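Long-range contacts in putative branched-chain amino acid aminotransferase IlvE (Streptococcus mutans, PDB 4DQN), which probably transfers the amino group of isoleucine, leucine or valine to 2-oxoglutarate, as a pyridoxal-phosphate-dependent aminotransferase of class IV: residues R24-Y29 with E147-I152; K65-K70 with G124-L129; S227-G232 with P245-S250; D276-F281 with D304-Y309. All coordinates share one frame; numbering follows the deposited sequence.

Interaction 1: R24-Y29 with E147-I152; sequences RYISYY and EYIFTI
Segments 24-29 and 147-152 run antiparallel, their strand directions 168° apart and the axes approaching to 4.6 Å. Hydrogen-bonded pairs Y25-I152, S27-F150 and Y29-Y148 each exchange two backbone bonds; Y29 N to Y148 O, at 2.8 Å, is nearly straight. Between them I26-T151 and Y28-I149 are non-hydrogen-bonded pairs. T151 OG1 gives a further bond of 2.7 Å to Y25 O, which accepts from both this hydroxyl and I152 N; with OG1 anti to the T151 backbone N (chi1 -178°), the hydroxyl points at Y25 O. The pairing lies in the antiparallel sheet, formed mainly by N-terminal strands, of this class IV aminotransferase, where strand 24-30 is flanked on its other side by strand 33-40. On the face of Y25, S27 and Y29, the edge of the Y148 ring points at the face of Y29 in an offset edge-to-face pair, planes at 79°, and Y25 CE1 meets F150 CD2 at 3.8 Å. Helix 100-113 covers part of this face; its K102 bonds to Y25 OH and S27 OG, and D35 also binds S27 OG. On the reverse face I149 CG2 reaches I26 CG1, while I149 CG1 lies alongside Y28 CD2, 3.8 Å away.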
# COMPACT_ATOMS: atom_id res chain seq x y z
N ARG A 24 17.52 -2.97 -18.50
CA ARG A 24 16.50 -2.06 -17.95
C ARG A 24 17.17 -0.73 -17.74
O ARG A 24 18.39 -0.67 -17.58
CB ARG A 24 16.03 -2.43 -16.55
CG ARG A 24 15.63 -3.81 -16.29
CD ARG A 24 16.67 -4.50 -15.45
NE ARG A 24 17.49 -5.26 -16.34
CZ ARG A 24 17.08 -6.33 -16.98
NH1 ARG A 24 15.84 -6.82 -16.81
NH2 ARG A 24 17.92 -6.94 -17.78
N TYR A 25 16.36 0.32 -17.70
CA TYR A 25 16.82 1.64 -17.30
C TYR A 25 16.71 1.79 -15.78
O TYR A 25 15.77 1.29 -15.16
CB TYR A 25 15.94 2.69 -17.98
CG TYR A 25 16.13 4.13 -17.55
CD1 TYR A 25 15.54 4.63 -16.39
CD2 TYR A 25 16.85 5.00 -18.35
CE1 TYR A 25 15.69 5.96 -16.02
CE2 TYR A 25 17.01 6.33 -17.99
CZ TYR A 25 16.43 6.80 -16.84
OH TYR A 25 16.58 8.13 -16.51
N ILE A 26 17.68 2.48 -15.18
CA ILE A 26 17.62 2.78 -13.75
C ILE A 26 18.25 4.14 -13.48
O ILE A 26 19.26 4.50 -14.08
CB ILE A 26 18.29 1.67 -12.89
CG1 ILE A 26 17.95 1.85 -11.41
CG2 ILE A 26 19.81 1.65 -13.08
CD1 ILE A 26 18.28 0.61 -10.54
N SER A 27 17.63 4.90 -12.59
CA SER A 27 18.09 6.23 -12.23
C SER A 27 17.88 6.38 -10.74
O SER A 27 16.86 5.91 -10.21
CB SER A 27 17.30 7.30 -13.00
OG SER A 27 17.75 8.62 -12.68
N TYR A 28 18.83 7.02 -10.07
CA TYR A 28 18.77 7.19 -8.62
C TYR A 28 18.56 8.65 -8.27
O TYR A 28 19.14 9.54 -8.90
CB TYR A 28 20.07 6.68 -7.96
CG TYR A 28 20.31 5.19 -8.10
CD1 TYR A 28 20.86 4.65 -9.26
CD2 TYR A 28 20.01 4.32 -7.06
CE1 TYR A 28 21.09 3.29 -9.39
CE2 TYR A 28 20.25 2.94 -7.17
CZ TYR A 28 20.78 2.45 -8.34
OH TYR A 28 21.01 1.09 -8.48
N TYR A 29 17.71 8.90 -7.27
CA TYR A 29 17.52 10.25 -6.76
C TYR A 29 18.21 10.34 -5.41
O TYR A 29 17.94 9.56 -4.50
CB TYR A 29 16.02 10.53 -6.62
CG TYR A 29 15.62 11.92 -6.17
CD1 TYR A 29 15.59 12.25 -4.82
CD2 TYR A 29 15.20 12.86 -7.09
CE1 TYR A 29 15.19 13.52 -4.41
CE2 TYR A 29 14.79 14.14 -6.69
CZ TYR A 29 14.79 14.45 -5.35
OH TYR A 29 14.39 15.71 -4.93
N GLU A 147 15.98 9.12 -0.57
CA GLU A 147 16.57 8.46 -1.75
C GLU A 147 15.48 7.70 -2.52
O GLU A 147 14.61 7.08 -1.92
CB GLU A 147 17.66 7.47 -1.31
CG GLU A 147 18.88 8.13 -0.66
CD GLU A 147 19.88 7.11 -0.14
OE1 GLU A 147 20.12 6.10 -0.84
OE2 GLU A 147 20.42 7.32 0.97
N TYR A 148 15.52 7.76 -3.85
CA TYR A 148 14.53 7.06 -4.66
C TYR A 148 15.16 6.35 -5.83
O TYR A 148 16.23 6.75 -6.31
CB TYR A 148 13.46 8.04 -5.17
CG TYR A 148 12.66 8.64 -4.03
CD1 TYR A 148 13.15 9.73 -3.32
CD2 TYR A 148 11.44 8.09 -3.65
CE1 TYR A 148 12.44 10.27 -2.25
CE2 TYR A 148 10.71 8.62 -2.59
CZ TYR A 148 11.22 9.72 -1.90
OH TYR A 148 10.52 10.25 -0.86
N ILE A 149 14.50 5.29 -6.28
CA ILE A 149 14.88 4.64 -7.54
C ILE A 149 13.76 4.81 -8.55
O ILE A 149 12.61 4.61 -8.21
CB ILE A 149 15.17 3.14 -7.34
CG1 ILE A 149 16.46 2.96 -6.54
CG2 ILE A 149 15.33 2.42 -8.69
CD1 ILE A 149 16.80 1.51 -6.22
N PHE A 150 14.11 5.19 -9.78
CA PHE A 150 13.19 5.10 -10.90
C PHE A 150 13.77 4.10 -11.90
O PHE A 150 14.89 4.28 -12.39
CB PHE A 150 12.96 6.47 -11.57
CG PHE A 150 12.09 6.41 -12.81
CD1 PHE A 150 10.76 5.98 -12.74
CD2 PHE A 150 12.59 6.80 -14.05
CE1 PHE A 150 9.95 5.93 -13.90
CE2 PHE A 150 11.79 6.76 -15.21
CZ PHE A 150 10.47 6.33 -15.13
N THR A 151 13.02 3.04 -12.17
CA THR A 151 13.48 2.03 -13.12
C THR A 151 12.38 1.68 -14.12
O THR A 151 11.20 1.71 -13.79
CB THR A 151 13.99 0.77 -12.37
OG1 THR A 151 14.48 -0.19 -13.32
CG2 THR A 151 12.90 0.13 -11.50
N ILE A 152 12.77 1.40 -15.36
CA ILE A 152 11.83 0.84 -16.32
C ILE A 152 12.38 -0.46 -16.87
O ILE A 152 13.45 -0.48 -17.50
CB ILE A 152 11.55 1.77 -17.52
CG1 ILE A 152 11.13 3.18 -17.07
CG2 ILE A 152 10.47 1.16 -18.43
CD1 ILE A 152 10.77 4.13 -18.25

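Interaction 2: K65-K70 with G124-L129; sequences KAYRTK and GATLYL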
# COMPACT_ATOMS: atom_id res chain seq x y z
N LYS A 65 2.80 0.39 -23.50
CA LYS A 65 3.25 -0.59 -24.49
C LYS A 65 4.01 0.04 -25.64
O LYS A 65 3.78 1.19 -26.00
CB LYS A 65 2.04 -1.38 -25.02
CG LYS A 65 1.53 -2.44 -24.05
CD LYS A 65 0.16 -2.98 -24.47
CE LYS A 65 -0.24 -4.20 -23.66
NZ LYS A 65 -1.60 -4.69 -24.04
N ALA A 66 4.94 -0.74 -26.21
CA ALA A 66 5.60 -0.36 -27.46
C ALA A 66 5.04 -1.27 -28.53
O ALA A 66 4.88 -2.48 -28.31
CB ALA A 66 7.14 -0.53 -27.35
N TYR A 67 4.74 -0.70 -29.69
CA TYR A 67 4.03 -1.41 -30.74
C TYR A 67 4.90 -1.44 -31.99
O TYR A 67 5.40 -0.39 -32.41
CB TYR A 67 2.73 -0.66 -31.07
CG TYR A 67 1.79 -0.49 -29.89
CD1 TYR A 67 1.96 0.57 -28.99
CD2 TYR A 67 0.74 -1.37 -29.68
CE1 TYR A 67 1.10 0.72 -27.90
CE2 TYR A 67 -0.12 -1.22 -28.60
CZ TYR A 67 0.06 -0.18 -27.72
OH TYR A 67 -0.80 -0.03 -26.65
N ARG A 68 5.08 -2.60 -32.60
CA ARG A 68 5.74 -2.64 -33.91
C ARG A 68 4.73 -2.37 -35.03
O ARG A 68 3.63 -2.93 -35.02
CB ARG A 68 6.46 -3.97 -34.14
CG ARG A 68 7.43 -3.93 -35.31
CD ARG A 68 8.11 -5.26 -35.54
NE ARG A 68 8.94 -5.67 -34.41
CZ ARG A 68 10.18 -5.22 -34.19
NH1 ARG A 68 10.72 -4.34 -35.02
NH2 ARG A 68 10.88 -5.66 -33.14
N THR A 69 5.10 -1.52 -35.97
CA THR A 69 4.21 -1.15 -37.06
C THR A 69 4.47 -1.97 -38.33
O THR A 69 5.38 -2.79 -38.38
CB THR A 69 4.33 0.35 -37.41
OG1 THR A 69 5.65 0.63 -37.89
CG2 THR A 69 4.04 1.21 -36.19
N LYS A 70 3.67 -1.72 -39.36
CA LYS A 70 3.71 -2.50 -40.59
C LYS A 70 5.07 -2.45 -41.31
O LYS A 70 5.45 -3.42 -41.97
CB LYS A 70 2.58 -2.03 -41.51
CG LYS A 70 2.11 -3.05 -42.54
CD LYS A 70 0.85 -2.56 -43.25
CE LYS A 70 1.04 -1.15 -43.80
NZ LYS A 70 -0.22 -0.53 -44.32
N GLY A 124 -0.47 -8.94 -32.67
CA GLY A 124 -1.25 -8.25 -31.66
C GLY A 124 -0.49 -8.17 -30.34
O GLY A 124 -0.99 -7.64 -29.34
N ALA A 125 0.73 -8.70 -30.34
CA ALA A 125 1.57 -8.70 -29.15
C ALA A 125 2.46 -7.47 -29.12
O ALA A 125 2.74 -6.86 -30.16
CB ALA A 125 2.39 -9.97 -29.09
N THR A 126 2.91 -7.10 -27.93
CA THR A 126 3.61 -5.83 -27.74
C THR A 126 4.74 -5.98 -26.74
O THR A 126 4.88 -7.01 -26.08
CB THR A 126 2.65 -4.76 -27.21
OG1 THR A 126 2.06 -5.22 -25.97
CG2 THR A 126 1.54 -4.45 -28.21
N LEU A 127 5.56 -4.94 -26.61
CA LEU A 127 6.55 -4.90 -25.54
C LEU A 127 5.96 -4.08 -24.40
O LEU A 127 5.75 -2.88 -24.53
CB LEU A 127 7.87 -4.27 -26.01
CG LEU A 127 8.99 -4.35 -24.95
CD1 LEU A 127 9.47 -5.78 -24.80
CD2 LEU A 127 10.16 -3.42 -25.29
N TYR A 128 5.67 -4.73 -23.28
CA TYR A 128 5.10 -4.03 -22.13
C TYR A 128 6.22 -3.42 -21.28
O TYR A 128 7.17 -4.10 -20.92
CB TYR A 128 4.26 -4.99 -21.28
CG TYR A 128 3.62 -4.34 -20.07
CD1 TYR A 128 2.54 -3.46 -20.20
CD2 TYR A 128 4.09 -4.62 -18.79
CE1 TYR A 128 1.96 -2.88 -19.08
CE2 TYR A 128 3.51 -4.05 -17.67
CZ TYR A 128 2.45 -3.18 -17.82
OH TYR A 128 1.89 -2.61 -16.70
N LEU A 129 6.09 -2.13 -20.97
CA LEU A 129 7.05 -1.43 -20.14
C LEU A 129 6.44 -1.23 -18.76
O LEU A 129 5.29 -0.81 -18.65
CB LEU A 129 7.35 -0.05 -20.74
CG LEU A 129 8.54 0.04 -21.70
CD1 LEU A 129 8.43 -0.99 -22.79
CD2 LEU A 129 8.65 1.42 -22.33
O HOH W 1 -0.21 -6.94 -26.27
O HOH W 2 4.50 -5.46 -31.77
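K65 and A66 pair with Y128 and L127 where strands 59-68 and 126-136 lie side by side in the antiparallel sheet, their short segments 162° apart in direction. The backbone supplies two direct hydrogen bonds, both within the A66-L127 pair: A66 N to L127 O at 2.8 Å and L127 N to A66 O at 3.1 Å. K65 and Y128 form the adjoining non-hydrogen-bonded pair. Past A66-L127, toward R68 and A125, direct pairing stops and water bridges the strands: one molecule accepts from R68 N and donates to A125 O, 2.8 Å away. A second accepts from T126 OG1 at 2.9 Å and donates to G124 O, with a weak, long link to K65 NZ, whose stronger partner is T289 O. Side-chain packing centres on T126. The extended K65 chain crosses the threonine at about a right angle, bringing CD into van der Waals contact with T126 OG1 at 3.3 Å. With that oxygen between the backbone N and the carbonyl carbon (chi1 57°), CG2 is turned to the Y67 ring and makes apolar contact with CD2 at 3.5 Å. A66, which also packs on V111 of helix 100-113, meets L127 CB through its CB, while K65 CG sits at the edge of the Y128 ring. The threonine thus offers a methyl to an aromatic ring and a hydroxyl to water; the two waters serve T126 OG1, G124 O, A125 O and R68 N, whereas K65 NZ relies mainly on T289 O.

Interaction 3: S227-G232 with P245-S250; sequences SANFFG and PSILPS
The N-cap loop ahead of helix 251-262 is tied by N229 to strand 228-234 of the large mixed sheet, beside K188, the predicted cofactor lysine. N229 carries the contact through both ends of its carboxamide. ND2 donates to L248 O at 2.9 Å, almost straight (168° at the hydrogen), with the acceptor lying in the amide plane. OD1 accepts from S250 N at 3.1 Å, but here the donor stands above the amide plane, 36° out of it. With CG anti to the carbonyl carbon (chi1 -75°) the carboxamide is directed at the loop. One flat group thus grips backbone atoms two residues apart in the loop, and the two bonds together fix which end of the amide faces which partner. S250 occupies the N-cap position: its OG caps K253 N and makes only a weak, 3.4 Å bond to N229 OD1. N229 thus holds the backbone of the N-cap residue whose hydroxyl caps K253 N. Nearby, L248 packs against K188, and its backbone N is bonded to E224. L248 CD2 also comes to 4.1 Å from S227 O, while I247 CG2 lies 3.9 Å from N229 ND2.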
# COMPACT_ATOMS: atom_id res chain seq x y z
N SER A 227 -8.31 -3.32 -11.78
CA SER A 227 -7.47 -2.14 -11.91
C SER A 227 -7.79 -1.34 -13.17
O SER A 227 -7.15 -0.32 -13.45
CB SER A 227 -5.99 -2.52 -11.90
OG SER A 227 -5.65 -3.27 -13.05
N ALA A 228 -8.80 -1.80 -13.92
CA ALA A 228 -9.21 -1.17 -15.19
C ALA A 228 -10.47 -0.31 -15.02
O ALA A 228 -11.22 -0.49 -14.05
CB ALA A 228 -9.44 -2.23 -16.26
N ASN A 229 -10.70 0.60 -15.95
CA ASN A 229 -11.89 1.48 -15.90
C ASN A 229 -13.11 0.79 -16.51
O ASN A 229 -12.97 -0.06 -17.38
CB ASN A 229 -11.64 2.79 -16.64
CG ASN A 229 -10.75 3.76 -15.85
OD1 ASN A 229 -10.35 4.80 -16.37
ND2 ASN A 229 -10.44 3.41 -14.62
N PHE A 230 -14.31 1.17 -16.05
CA PHE A 230 -15.57 0.69 -16.61
C PHE A 230 -16.04 1.70 -17.65
O PHE A 230 -15.80 2.91 -17.51
CB PHE A 230 -16.63 0.55 -15.50
CG PHE A 230 -18.01 0.14 -15.99
CD1 PHE A 230 -18.95 1.09 -16.39
CD2 PHE A 230 -18.36 -1.20 -16.03
CE1 PHE A 230 -20.22 0.71 -16.84
CE2 PHE A 230 -19.63 -1.60 -16.48
CZ PHE A 230 -20.56 -0.65 -16.87
N PHE A 231 -16.68 1.22 -18.71
CA PHE A 231 -17.39 2.10 -19.64
C PHE A 231 -18.69 1.42 -20.06
O PHE A 231 -18.76 0.20 -20.17
CB PHE A 231 -16.53 2.51 -20.86
CG PHE A 231 -16.31 1.39 -21.87
CD1 PHE A 231 -15.18 0.58 -21.78
CD2 PHE A 231 -17.22 1.16 -22.89
CE1 PHE A 231 -14.97 -0.45 -22.69
CE2 PHE A 231 -17.02 0.13 -23.80
CZ PHE A 231 -15.90 -0.67 -23.70
N GLY A 232 -19.73 2.22 -20.29
CA GLY A 232 -20.96 1.67 -20.81
C GLY A 232 -21.39 2.41 -22.06
O GLY A 232 -21.08 3.59 -22.24
N PRO A 245 -13.05 10.72 -7.50
CA PRO A 245 -11.70 11.07 -7.04
C PRO A 245 -11.00 9.87 -6.40
O PRO A 245 -9.89 10.02 -5.88
CB PRO A 245 -11.98 12.12 -5.97
CG PRO A 245 -13.33 11.76 -5.43
CD PRO A 245 -14.10 11.25 -6.61
N SER A 246 -11.67 8.72 -6.42
CA SER A 246 -11.17 7.50 -5.80
C SER A 246 -10.77 6.50 -6.90
O SER A 246 -10.29 5.40 -6.63
CB SER A 246 -12.26 6.90 -4.89
OG SER A 246 -11.87 5.65 -4.34
N ILE A 247 -10.96 6.93 -8.14
CA ILE A 247 -10.72 6.08 -9.31
C ILE A 247 -9.38 6.43 -9.98
O ILE A 247 -9.01 7.61 -10.09
CB ILE A 247 -11.87 6.27 -10.34
CG1 ILE A 247 -13.15 5.58 -9.83
CG2 ILE A 247 -11.49 5.76 -11.72
CD1 ILE A 247 -14.38 5.94 -10.65
N LEU A 248 -8.63 5.41 -10.40
CA LEU A 248 -7.44 5.62 -11.22
C LEU A 248 -7.85 5.96 -12.65
O LEU A 248 -8.49 5.15 -13.32
CB LEU A 248 -6.57 4.36 -11.25
CG LEU A 248 -5.39 4.50 -12.22
CD1 LEU A 248 -4.13 4.84 -11.45
CD2 LEU A 248 -5.19 3.24 -13.06
N PRO A 249 -7.47 7.15 -13.13
CA PRO A 249 -7.83 7.54 -14.50
C PRO A 249 -6.90 6.88 -15.53
O PRO A 249 -5.73 7.26 -15.63
CB PRO A 249 -7.63 9.06 -14.49
CG PRO A 249 -6.67 9.35 -13.34
CD PRO A 249 -6.52 8.09 -12.51
N SER A 250 -7.41 5.91 -16.29
CA SER A 250 -6.57 5.19 -17.25
C SER A 250 -6.35 5.99 -18.55
O SER A 250 -7.22 6.76 -18.98
CB SER A 250 -7.09 3.78 -17.54
OG SER A 250 -8.05 3.74 -18.58

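Interaction 4: D276-F281 with D304-Y309; sequences DELDKF and DFHVFY
Ring packing and a bridging water join a short 3-10 turn around L278 to K280 to strand 304-307 and the residues just after it, at the outer edge of the mixed sheet and far from the cofactor site. L278 and H306 meet in a CH-pi contact: L278 CB stands 3.7 Å from the imidazole centroid, only 5° off the ring normal, so the methylene sits squarely over one face. The two side chains slide past each other in opposite directions, and L278 CD1 reaches back to H306 CB at 4.1 Å. H306 has CG anti to its own backbone N (chi1 -172°), which carries the imidazole across to L278. F308 packs beside both, against H306, L278 and F281. H306 CD2 covers one face of the phenyl, offset toward its rim; F281 O lies in plane at the ring edge, 3.5 Å from F308 CD1, and F281 CB is 3.9 Å from the same carbon. L278 CB also touches F308 CE1. F308 also packs on I296 and V299 of strand 292-301 and on A284 of strand 281-288, and the turn is closed by a bond from F281 N to L278 O. One water ties the polar atoms together. It donates to L278 O at 3.2 Å and to F281 O at 2.8 Å, and lies in the plane of the imidazole at its edge, 2.7 Å from H306 NE2.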
# COMPACT_ATOMS: atom_id res chain seq x y z
N ASP A 276 -27.93 0.50 -9.92
CA ASP A 276 -29.35 0.18 -10.00
C ASP A 276 -29.92 0.50 -11.38
O ASP A 276 -31.09 0.24 -11.65
CB ASP A 276 -30.14 0.92 -8.93
CG ASP A 276 -29.67 0.58 -7.53
OD1 ASP A 276 -29.95 -0.55 -7.07
OD2 ASP A 276 -29.02 1.45 -6.90
N GLU A 277 -29.07 1.03 -12.25
CA GLU A 277 -29.49 1.44 -13.60
C GLU A 277 -28.68 0.72 -14.69
O GLU A 277 -28.38 1.31 -15.72
CB GLU A 277 -29.34 2.97 -13.77
CG GLU A 277 -27.88 3.47 -13.69
CD GLU A 277 -27.71 4.96 -13.96
OE1 GLU A 277 -28.72 5.70 -13.92
OE2 GLU A 277 -26.54 5.37 -14.20
N LEU A 278 -28.32 -0.54 -14.47
CA LEU A 278 -27.48 -1.26 -15.44
C LEU A 278 -28.15 -1.44 -16.81
O LEU A 278 -27.47 -1.53 -17.83
CB LEU A 278 -27.00 -2.60 -14.88
CG LEU A 278 -26.07 -2.53 -13.67
CD1 LEU A 278 -25.64 -3.91 -13.23
CD2 LEU A 278 -24.86 -1.67 -13.97
N ASP A 279 -29.48 -1.49 -16.83
CA ASP A 279 -30.23 -1.59 -18.09
C ASP A 279 -30.05 -0.36 -18.98
O ASP A 279 -30.45 -0.36 -20.15
CB ASP A 279 -31.72 -1.83 -17.81
CG ASP A 279 -32.18 -1.14 -16.54
OD1 ASP A 279 -32.38 0.10 -16.57
OD2 ASP A 279 -32.33 -1.83 -15.50
N LYS A 280 -29.45 0.69 -18.43
CA LYS A 280 -29.12 1.91 -19.18
C LYS A 280 -28.12 1.60 -20.29
O LYS A 280 -27.99 2.35 -21.27
CB LYS A 280 -28.54 2.96 -18.22
CG LYS A 280 -28.33 4.36 -18.80
CD LYS A 280 -27.66 5.29 -17.79
CE LYS A 280 -27.51 6.70 -18.38
NZ LYS A 280 -26.87 7.68 -17.46
N PHE A 281 -27.40 0.49 -20.15
CA PHE A 281 -26.30 0.18 -21.06
C PHE A 281 -26.53 -1.04 -21.95
O PHE A 281 -26.78 -2.14 -21.48
CB PHE A 281 -24.99 0.05 -20.27
CG PHE A 281 -24.64 1.28 -19.52
CD1 PHE A 281 -24.36 2.46 -20.20
CD2 PHE A 281 -24.61 1.29 -18.12
CE1 PHE A 281 -24.04 3.62 -19.53
CE2 PHE A 281 -24.30 2.46 -17.44
CZ PHE A 281 -24.01 3.63 -18.15
N ASP A 304 -28.49 -11.26 -8.55
CA ASP A 304 -28.77 -10.94 -9.94
C ASP A 304 -27.55 -11.03 -10.84
O ASP A 304 -26.44 -10.65 -10.46
CB ASP A 304 -29.43 -9.57 -10.05
CG ASP A 304 -30.67 -9.46 -9.17
OD1 ASP A 304 -31.47 -10.42 -9.15
OD2 ASP A 304 -30.83 -8.42 -8.49
N PHE A 305 -27.77 -11.56 -12.04
CA PHE A 305 -26.73 -11.64 -13.05
C PHE A 305 -27.21 -10.82 -14.25
O PHE A 305 -28.18 -11.18 -14.89
CB PHE A 305 -26.51 -13.09 -13.46
CG PHE A 305 -25.47 -13.27 -14.51
CD1 PHE A 305 -24.15 -12.92 -14.26
CD2 PHE A 305 -25.79 -13.79 -15.75
CE1 PHE A 305 -23.17 -13.09 -15.23
CE2 PHE A 305 -24.83 -13.98 -16.73
CZ PHE A 305 -23.52 -13.62 -16.48
N HIS A 306 -26.55 -9.69 -14.51
CA HIS A 306 -27.03 -8.77 -15.52
C HIS A 306 -26.19 -8.86 -16.80
O HIS A 306 -24.98 -8.63 -16.77
CB HIS A 306 -27.00 -7.33 -15.01
CG HIS A 306 -27.66 -6.35 -15.94
ND1 HIS A 306 -28.95 -5.92 -15.76
CD2 HIS A 306 -27.21 -5.75 -17.06
CE1 HIS A 306 -29.27 -5.08 -16.73
NE2 HIS A 306 -28.23 -4.97 -17.54
N VAL A 307 -26.84 -9.19 -17.91
CA VAL A 307 -26.15 -9.31 -19.19
C VAL A 307 -26.48 -8.09 -20.03
O VAL A 307 -27.65 -7.81 -20.30
CB VAL A 307 -26.54 -10.62 -19.93
CG1 VAL A 307 -25.97 -10.62 -21.34
CG2 VAL A 307 -26.03 -11.82 -19.17
N PHE A 308 -25.46 -7.35 -20.42
CA PHE A 308 -25.67 -6.14 -21.21
C PHE A 308 -26.00 -6.47 -22.66
O PHE A 308 -27.03 -6.06 -23.18
CB PHE A 308 -24.43 -5.24 -21.15
CG PHE A 308 -24.07 -4.81 -19.76
CD1 PHE A 308 -24.65 -3.67 -19.21
CD2 PHE A 308 -23.18 -5.55 -18.99
CE1 PHE A 308 -24.33 -3.27 -17.93
CE2 PHE A 308 -22.86 -5.16 -17.70
CZ PHE A 308 -23.44 -4.02 -17.16
N TYR A 309 -25.11 -7.22 -23.30
CA TYR A 309 -25.25 -7.49 -24.72
C TYR A 309 -25.35 -8.98 -24.98
O TYR A 309 -26.35 -9.46 -25.53
CB TYR A 309 -24.05 -6.90 -25.48
CG TYR A 309 -24.18 -7.07 -26.98
CD1 TYR A 309 -23.52 -8.09 -27.64
CD2 TYR A 309 -25.01 -6.24 -27.72
CE1 TYR A 309 -23.65 -8.26 -28.99
CE2 TYR A 309 -25.14 -6.40 -29.08
CZ TYR A 309 -24.46 -7.42 -29.71
OH TYR A 309 -24.57 -7.60 -31.06
O HOH W 3 -28.51 -3.67 -19.93

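Two sheets relate the four contacts. Interactions 1 and 2 share the antiparallel sheet, since strands 147-157 and 126-136 are neighbours in it; their centres are 23 Å apart, yet I152 CG2 packs on L129 CG at 4.0 Å. Interactions 3 and 4 each involve a strand of the mixed sheet, with centres 18 Å apart, and meet where G232 C lies 3.5 Å from F281 CD1. K188, predicted to carry the cofactor though unmodified here, lies near both groups: its side chain is about 4 Å from that of L248 in interaction 3, about 6 Å from Y128 in interaction 2 and about 11 Å from F150 in interaction 1. Interaction 4 is remote, its centre 45 Å from that of interaction 1.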